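Local coordinates for Lmo2812 protein (Listeria monocytogenes EGD-e, PDB 5ZQA), which probably acts as a serine-type D-Ala-D-Ala carboxypeptidase, a penicillin-binding protein of peptidase family S11 that would trim the peptide stems of cell-wall peptidoglycan, at residues Lys65-Phe70 against Asn144-Lys149; Ala137-Glu142 against Val159-Leu164. One frame throughout, in Å; residues are numbered along the deposited sequence.

Overall arrangement
The two contacts share helix 139-150: contact 1 sets its later turns against helix 65-77, and contact 2 sets its first turn against the loop 159-164. Their centres lie about 10 Å apart. They are joined directly, because Thr68 OG1 hydrogen-bonds Ala161 O at 2.7 Å and Lys65 NZ hydrogen-bonds Ser162 O at 3.0 Å. Lys65 is the predicted proton acceptor, three residues after the predicted nucleophile Ser62. The loop of contact 2 therefore runs beside the probable active site, while the far end of contact 1 reaches toward metal: the side chain of Phe70 is about 6 Å from a bound magnesium ion.

Contact 1. Residues Lys65-Phe70 against Asn144-Lys149; sequences KLMTAF and NNQAKK
Gln146 lies across the ends of Met67 and Phe70, two side chains that follow each other up one flank of helix 65-77. Its CB and CG pack on the methionine sulfur, CG also touches the phenylalanine ring, and the amide lies beside that ring. Met67 SD rests 3.6 Å from Gln146 CG and 3.8 Å from Gln146 CB. The Met67 chain is bent at both chi2 and chi3, which carries the terminal methyl past the glutamine stem to the backbone of the next residue, with Met67 CE 3.6 Å from Ala147 N and 4.1 Å from Ala147 CB. Phe70 turns the CD2-CE2 side of its ring to the glutamine: Phe70 CE2 comes within 3.4 Å of Gln146 CD and 3.5 Å of Gln146 OE1. NE2 of Gln146 lies at the ring edge and in its plane, while the amide plane is tilted 52° from the ring. With CG anti to N (chi1 -176°) and a bend at chi2, Gln146 lifts this amide up beside the phenyl group. No hydrogen bond links the segments, and van der Waals contact between buried groups joins them. Their axes pass 10.6 Å apart at an angle of 84°, a nearly perpendicular crossing bridged by long side chains. Leu181 and Leu185 of helix 175-188 pack on Met67 and Phe70 respectively, and the Phe70 ring meets His189, a magnesium ligand, edge-to-face. This is helix-helix packing in the helical region of the penicillin-binding protein fold, behind the SxxK motif of the probable active site, where Lys65 NZ hydrogen-bonds Ser62 and Asn124.

Contact 2. Residues Ala137-Glu142 against Val159-Leu164; sequences ADFPKE and VSASGL
Phe139 reaches from the first turn of helix 139-150 to the methyl group of Ala161. Phe139 CB still stands 5.3 Å from Ala161 CB, and CG continues the approach with chi1 at -167°, anti to the backbone N. Contact is made along one side of the ring: Phe139 CD2 lies 3.6 Å and Phe139 CE2 3.7 Å from Ala161 CB, so the methyl sits almost evenly beside the bond between them, approaching the ring obliquely. At the tip, Phe139 CZ has passed the methyl and is 4.9 Å from Ala161 CB. Pro140, the next residue, covers the beginning of the loop. Pro140 CG lies 3.4 Å from Val159 O and 4.1 Å from Ser160 CA, while CB also borders the Val159 carbonyl. No hydrogen bond crosses between the segments; apolar carbons of the helix start lie on a methyl group and on peptide backbone. The loop is braced from within by its serines. Ser160, whose CB points away from the helix, donates from OG to Leu164 O at 2.8 Å, in the carbonyl plane and on a lone pair with a C=O...OG angle of 131°. Ser160 OG also accepts from Gly163 N at 2.9 Å, forming an ST motif. Ser162 OG accepts a nearly straight bond (165°) from Leu164 N in an ST turn. Ser162 OG is gripped a second time by Glu128 of helix 124-135. The irregular loop, which precedes strand 172-173, thus passes between that helix and the start of helix 139-150, while Phe139 extends to Thr68 and Leu71 of helix 65-77.

Contact 1. Residues Lys65-Phe70 against Asn144-Lys149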
ATOM      1  N   LYS A  65      -0.005   3.853   2.844  1.00  7.51           N
ATOM      2  CA  LYS A  65      -0.679   3.031   3.839  1.00  8.77           C
ATOM      3  C   LYS A  65       0.051   1.728   4.145  1.00  7.37           C
ATOM      4  O   LYS A  65      -0.188   1.126   5.195  1.00  8.66           O
ATOM      5  CB  LYS A  65      -2.106   2.734   3.388  1.00  8.30           C
ATOM      6  CG  LYS A  65      -2.994   3.977   3.353  1.00  9.00           C
ATOM      7  CD  LYS A  65      -4.351   3.647   2.762  1.00 10.44           C
ATOM      8  CE  LYS A  65      -5.344   4.794   2.955  1.00 11.83           C
ATOM      9  NZ  LYS A  65      -5.051   5.909   2.035  1.00 12.82           N
ATOM     10  N   LEU A  66       0.960   1.304   3.270  1.00  8.22           N
ATOM     11  CA  LEU A  66       1.759   0.116   3.573  1.00  7.52           C
ATOM     12  C   LEU A  66       2.713   0.387   4.733  1.00  8.70           C
ATOM     13  O   LEU A  66       2.982  -0.507   5.532  1.00  7.84           O
ATOM     14  CB  LEU A  66       2.540  -0.355   2.348  1.00  8.67           C
ATOM     15  CG  LEU A  66       1.636  -0.902   1.232  1.00  9.52           C
ATOM     16  CD1 LEU A  66       2.440  -1.248  -0.004  1.00 13.54           C
ATOM     17  CD2 LEU A  66       0.852  -2.133   1.698  1.00 11.24           C
ATOM     18  N   MET A  67       3.214   1.616   4.839  1.00  8.20           N
ATOM     19  CA  MET A  67       4.096   1.930   5.958  1.00  8.04           C
ATOM     20  C   MET A  67       3.276   2.059   7.233  1.00  7.89           C
ATOM     21  O   MET A  67       3.702   1.605   8.299  1.00  8.63           O
ATOM     22  CB  MET A  67       4.891   3.217   5.720  1.00  8.26           C
ATOM     23  CG  MET A  67       5.722   3.637   6.944  1.00  8.19           C
ATOM     24  SD  MET A  67       6.943   2.410   7.463  1.00 10.27           S
ATOM     25  CE  MET A  67       8.282   2.769   6.325  1.00 10.91           C
ATOM     26  N   THR A  68       2.095   2.664   7.130  1.00  8.76           N
ATOM     27  CA  THR A  68       1.211   2.715   8.287  1.00  7.95           C
ATOM     28  C   THR A  68       0.842   1.297   8.744  1.00  8.57           C
ATOM     29  O   THR A  68       0.870   1.022   9.940  1.00  8.65           O
ATOM     30  CB  THR A  68      -0.042   3.548   7.979  1.00  7.17           C
ATOM     31  OG1 THR A  68       0.394   4.843   7.537  1.00  9.44           O
ATOM     32  CG2 THR A  68      -0.952   3.717   9.217  1.00  9.10           C
ATOM     33  N   ALA A  69       0.531   0.406   7.798  1.00  8.05           N
ATOM     34  CA  ALA A  69       0.244  -0.996   8.131  1.00  7.62           C
ATOM     35  C   ALA A  69       1.424  -1.632   8.859  1.00  8.08           C
ATOM     36  O   ALA A  69       1.234  -2.316   9.875  1.00  8.78           O
ATOM     37  CB  ALA A  69      -0.102  -1.796   6.865  1.00 10.38           C
ATOM     38  N   PHE A  70       2.635  -1.417   8.348  1.00  8.65           N
ATOM     39  CA  PHE A  70       3.836  -1.970   8.977  1.00  8.18           C
ATOM     40  C   PHE A  70       3.932  -1.542  10.433  1.00  8.78           C
ATOM     41  O   PHE A  70       4.167  -2.368  11.318  1.00  8.56           O
ATOM     42  CB  PHE A  70       5.105  -1.542   8.215  1.00  9.44           C
ATOM     43  CG  PHE A  70       6.358  -2.194   8.726  1.00 11.14           C
ATOM     44  CD1 PHE A  70       6.728  -3.449   8.285  1.00 16.58           C
ATOM     45  CD2 PHE A  70       7.146  -1.568   9.682  1.00 14.40           C
ATOM     46  CE1 PHE A  70       7.881  -4.061   8.761  1.00 17.63           C
ATOM     47  CE2 PHE A  70       8.289  -2.174  10.158  1.00 17.22           C
ATOM     48  CZ  PHE A  70       8.653  -3.423   9.694  1.00 18.63           C
ATOM     49  N   ASN A 144       8.954   8.017   8.584  1.00  9.32           N
ATOM     50  CA  ASN A 144      10.249   8.251   7.950  1.00  9.19           C
ATOM     51  C   ASN A 144      11.398   7.626   8.749  1.00 10.63           C
ATOM     52  O   ASN A 144      12.382   7.146   8.168  1.00 10.53           O
ATOM     53  CB  ASN A 144      10.440   9.747   7.753  1.00 10.89           C
ATOM     54  CG  ASN A 144       9.539  10.283   6.676  1.00 11.01           C
ATOM     55  OD1 ASN A 144       9.465   9.707   5.600  1.00 12.46           O
ATOM     56  ND2 ASN A 144       8.819  11.363   6.966  1.00 13.33           N
ATOM     57  N   ASN A 145      11.259   7.590  10.073  1.00 10.32           N
ATOM     58  CA  ASN A 145      12.235   6.879  10.891  1.00 11.44           C
ATOM     59  C   ASN A 145      12.284   5.404  10.537  1.00 11.70           C
ATOM     60  O   ASN A 145      13.360   4.818  10.443  1.00 15.00           O
ATOM     61  CB  ASN A 145      11.922   7.045  12.376  1.00 12.61           C
ATOM     62  CG  ASN A 145      12.392   8.371  12.921  1.00 22.19           C
ATOM     63  OD1 ASN A 145      13.137   9.099  12.261  1.00 26.77           O
ATOM     64  ND2 ASN A 145      11.980   8.686  14.141  1.00 23.78           N
ATOM     65  N   GLN A 146      11.120   4.803  10.327  1.00 11.20           N
ATOM     66  CA  GLN A 146      11.063   3.390   9.979  1.00 10.45           C
ATOM     67  C   GLN A 146      11.618   3.156   8.580  1.00 11.54           C
ATOM     68  O   GLN A 146      12.275   2.146   8.344  1.00 14.46           O
ATOM     69  CB  GLN A 146       9.627   2.854  10.077  1.00 12.06           C
ATOM     70  CG  GLN A 146       9.527   1.353   9.810  1.00 12.65           C
ATOM     71  CD  GLN A 146      10.308   0.515  10.820  1.00 17.08           C
ATOM     72  OE1 GLN A 146      11.185  -0.266  10.448  1.00 21.98           O
ATOM     73  NE2 GLN A 146       9.979   0.662  12.095  1.00 16.59           N
ATOM     74  N   ALA A 147      11.366   4.097   7.670  1.00 10.40           N
ATOM     75  CA  ALA A 147      11.898   4.010   6.317  1.00 13.05           C
ATOM     76  C   ALA A 147      13.417   3.912   6.383  1.00 14.31           C
ATOM     77  O   ALA A 147      14.022   3.048   5.746  1.00 13.81           O
ATOM     78  CB  ALA A 147      11.463   5.217   5.475  1.00 12.98           C
ATOM     79  N   LYS A 148      14.026   4.789   7.175  1.00 12.04           N
ATOM     80  CA  LYS A 148      15.479   4.775   7.340  1.00 17.78           C
ATOM     81  C   LYS A 148      15.948   3.468   7.980  1.00 17.46           C
ATOM     82  O   LYS A 148      16.910   2.838   7.524  1.00 17.52           O
ATOM     83  CB  LYS A 148      15.930   5.966   8.188  1.00 16.10           C
ATOM     84  CG  LYS A 148      17.406   5.956   8.515  1.00 22.75           C
ATOM     85  CD  LYS A 148      17.769   7.112   9.421  1.00 25.88           C
ATOM     86  CE  LYS A 148      17.133   6.968  10.792  1.00 31.34           C
ATOM     87  NZ  LYS A 148      17.461   8.148  11.648  1.00 38.95           N
ATOM     88  N   LYS A 149      15.251   3.059   9.035  1.00 13.79           N
ATOM     89  CA  LYS A 149      15.631   1.879   9.805  1.00 18.04           C
ATOM     90  C   LYS A 149      15.597   0.637   8.931  1.00 20.46           C
ATOM     91  O   LYS A 149      16.422  -0.266   9.088  1.00 22.26           O
ATOM     92  CB  LYS A 149      14.703   1.712  11.014  1.00 19.22           C
ATOM     93  CG  LYS A 149      15.072   0.578  11.946  1.00 25.60           C
ATOM     94  CD  LYS A 149      14.064   0.465  13.082  1.00 25.01           C
ATOM     95  CE  LYS A 149      14.347  -0.739  13.969  1.00 33.43           C
ATOM     96  NZ  LYS A 149      13.268  -0.946  14.979  1.00 36.55           N
TER

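Contact 2. Residues Ala137-Glu142 against Val159-Leu164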
ATOM      1  N   ALA A 137       0.482  13.683  16.423  1.00 23.27           N
ATOM      2  CA  ALA A 137       0.866  14.510  15.285  1.00 24.14           C
ATOM      3  C   ALA A 137       2.270  14.191  14.778  1.00 21.93           C
ATOM      4  O   ALA A 137       2.690  14.711  13.747  1.00 29.03           O
ATOM      5  CB  ALA A 137       0.765  15.989  15.648  1.00 23.95           C
ATOM      6  N   ASP A 138       2.994  13.330  15.487  1.00 20.09           N
ATOM      7  CA  ASP A 138       4.359  12.995  15.087  1.00 22.41           C
ATOM      8  C   ASP A 138       4.458  11.713  14.265  1.00 16.22           C
ATOM      9  O   ASP A 138       5.559  11.220  14.024  1.00 16.44           O
ATOM     10  CB  ASP A 138       5.261  12.860  16.314  1.00 25.99           C
ATOM     11  CG  ASP A 138       5.489  14.178  17.020  1.00 30.38           C
ATOM     12  OD1 ASP A 138       5.180  15.235  16.425  1.00 33.36           O
ATOM     13  OD2 ASP A 138       5.988  14.152  18.166  1.00 38.69           O
ATOM     14  N   PHE A 139       3.325  11.167  13.836  1.00 13.15           N
ATOM     15  CA  PHE A 139       3.379   9.900  13.105  1.00 12.17           C
ATOM     16  C   PHE A 139       4.194   9.947  11.799  1.00 11.25           C
ATOM     17  O   PHE A 139       4.929   9.000  11.522  1.00 11.13           O
ATOM     18  CB  PHE A 139       1.975   9.381  12.806  1.00 10.99           C
ATOM     19  CG  PHE A 139       1.959   7.951  12.336  1.00  9.03           C
ATOM     20  CD1 PHE A 139       2.288   6.915  13.200  1.00 11.15           C
ATOM     21  CD2 PHE A 139       1.628   7.649  11.024  1.00 11.29           C
ATOM     22  CE1 PHE A 139       2.281   5.593  12.768  1.00 12.38           C
ATOM     23  CE2 PHE A 139       1.611   6.324  10.587  1.00 10.11           C
ATOM     24  CZ  PHE A 139       1.938   5.300  11.455  1.00 11.47           C
ATOM     25  N   PRO A 140       4.095  11.030  10.999  1.00 10.17           N
ATOM     26  CA  PRO A 140       4.935  11.046   9.790  1.00 12.58           C
ATOM     27  C   PRO A 140       6.427  10.917  10.094  1.00 12.93           C
ATOM     28  O   PRO A 140       7.154  10.268   9.341  1.00 12.40           O
ATOM     29  CB  PRO A 140       4.621  12.406   9.168  1.00 13.17           C
ATOM     30  CG  PRO A 140       3.210  12.672   9.599  1.00 14.45           C
ATOM     31  CD  PRO A 140       3.127  12.145  11.000  1.00 13.88           C
ATOM     32  N   LYS A 141       6.877  11.509  11.194  1.00 14.33           N
ATOM     33  CA  LYS A 141       8.276  11.367  11.594  1.00 14.59           C
ATOM     34  C   LYS A 141       8.605   9.903  11.883  1.00 12.27           C
ATOM     35  O   LYS A 141       9.673   9.413  11.520  1.00 13.96           O
ATOM     36  CB  LYS A 141       8.578  12.244  12.815  1.00 18.66           C
ATOM     37  CG  LYS A 141      10.019  12.171  13.323  1.00 25.97           C
ATOM     38  CD  LYS A 141      10.477  13.528  13.865  1.00 30.63           C
ATOM     39  CE  LYS A 141       9.425  14.139  14.783  1.00 28.96           C
ATOM     40  NZ  LYS A 141       9.805  15.483  15.307  1.00 30.61           N
ATOM     41  N   GLU A 142       7.676   9.187  12.506  1.00 12.14           N
ATOM     42  CA  GLU A 142       7.893   7.769  12.773  1.00 13.41           C
ATOM     43  C   GLU A 142       7.879   6.943  11.489  1.00 12.34           C
ATOM     44  O   GLU A 142       8.643   5.990  11.365  1.00 12.52           O
ATOM     45  CB  GLU A 142       6.849   7.247  13.754  1.00 17.45           C
ATOM     46  CG  GLU A 142       7.025   7.796  15.166  1.00 24.31           C
ATOM     47  CD  GLU A 142       8.358   7.401  15.791  1.00 30.93           C
ATOM     48  OE1 GLU A 142       8.945   6.379  15.368  1.00 29.15           O
ATOM     49  OE2 GLU A 142       8.822   8.114  16.707  1.00 36.47           O
ATOM     50  N   VAL A 159       4.470  11.853   4.306  1.00 10.45           N
ATOM     51  CA  VAL A 159       3.967  13.117   4.855  1.00 10.30           C
ATOM     52  C   VAL A 159       2.750  12.926   5.758  1.00 12.14           C
ATOM     53  O   VAL A 159       2.369  13.844   6.489  1.00 12.12           O
ATOM     54  CB  VAL A 159       3.610  14.129   3.721  1.00 10.95           C
ATOM     55  CG1 VAL A 159       4.834  14.436   2.850  1.00 12.41           C
ATOM     56  CG2 VAL A 159       2.462  13.627   2.848  1.00 10.56           C
ATOM     57  N   SER A 160       2.135  11.748   5.696  1.00  9.57           N
ATOM     58  CA  SER A 160       0.897  11.486   6.423  1.00 10.19           C
ATOM     59  C   SER A 160       0.630   9.991   6.477  1.00 10.28           C
ATOM     60  O   SER A 160       1.127   9.246   5.638  1.00  9.46           O
ATOM     61  CB  SER A 160      -0.281  12.198   5.755  1.00  9.39           C
ATOM     62  OG  SER A 160      -0.574  11.606   4.493  1.00  9.64           O
ATOM     63  N   ALA A 161      -0.147   9.548   7.463  1.00  9.28           N
ATOM     64  CA  ALA A 161      -0.483   8.134   7.593  1.00  8.73           C
ATOM     65  C   ALA A 161      -1.246   7.596   6.379  1.00  9.55           C
ATOM     66  O   ALA A 161      -1.104   6.426   6.008  1.00  8.94           O
ATOM     67  CB  ALA A 161      -1.298   7.906   8.860  1.00 10.44           C
ATOM     68  N   SER A 162      -2.062   8.455   5.774  1.00  8.29           N
ATOM     69  CA  SER A 162      -2.898   8.059   4.651  1.00  9.08           C
ATOM     70  C   SER A 162      -2.202   8.163   3.304  1.00  9.66           C
ATOM     71  O   SER A 162      -2.521   7.432   2.363  1.00  9.81           O
ATOM     72  CB  SER A 162      -4.160   8.921   4.620  1.00 10.11           C
ATOM     73  OG  SER A 162      -3.821  10.295   4.500  1.00 11.40           O
ATOM     74  N   GLY A 163      -1.278   9.107   3.207  1.00  9.15           N
ATOM     75  CA  GLY A 163      -0.709   9.460   1.922  1.00  8.26           C
ATOM     76  C   GLY A 163      -1.385  10.668   1.293  1.00 10.37           C
ATOM     77  O   GLY A 163      -1.026  11.065   0.188  1.00 10.24           O
ATOM     78  N   LEU A 164      -2.382  11.238   1.966  1.00 11.17           N
ATOM     79  CA  LEU A 164      -2.965  12.490   1.500  1.00 11.09           C
ATOM     80  C   LEU A 164      -1.917  13.586   1.625  1.00 10.83           C
ATOM     81  O   LEU A 164      -1.128  13.572   2.564  1.00 11.63           O
ATOM     82  CB  LEU A 164      -4.212  12.849   2.306  1.00 11.34           C
ATOM     83  CG  LEU A 164      -5.455  11.983   2.094  1.00 13.06           C
ATOM     84  CD1 LEU A 164      -6.574  12.426   3.029  1.00 15.30           C
ATOM     85  CD2 LEU A 164      -5.917  12.048   0.647  1.00 14.35           C
TER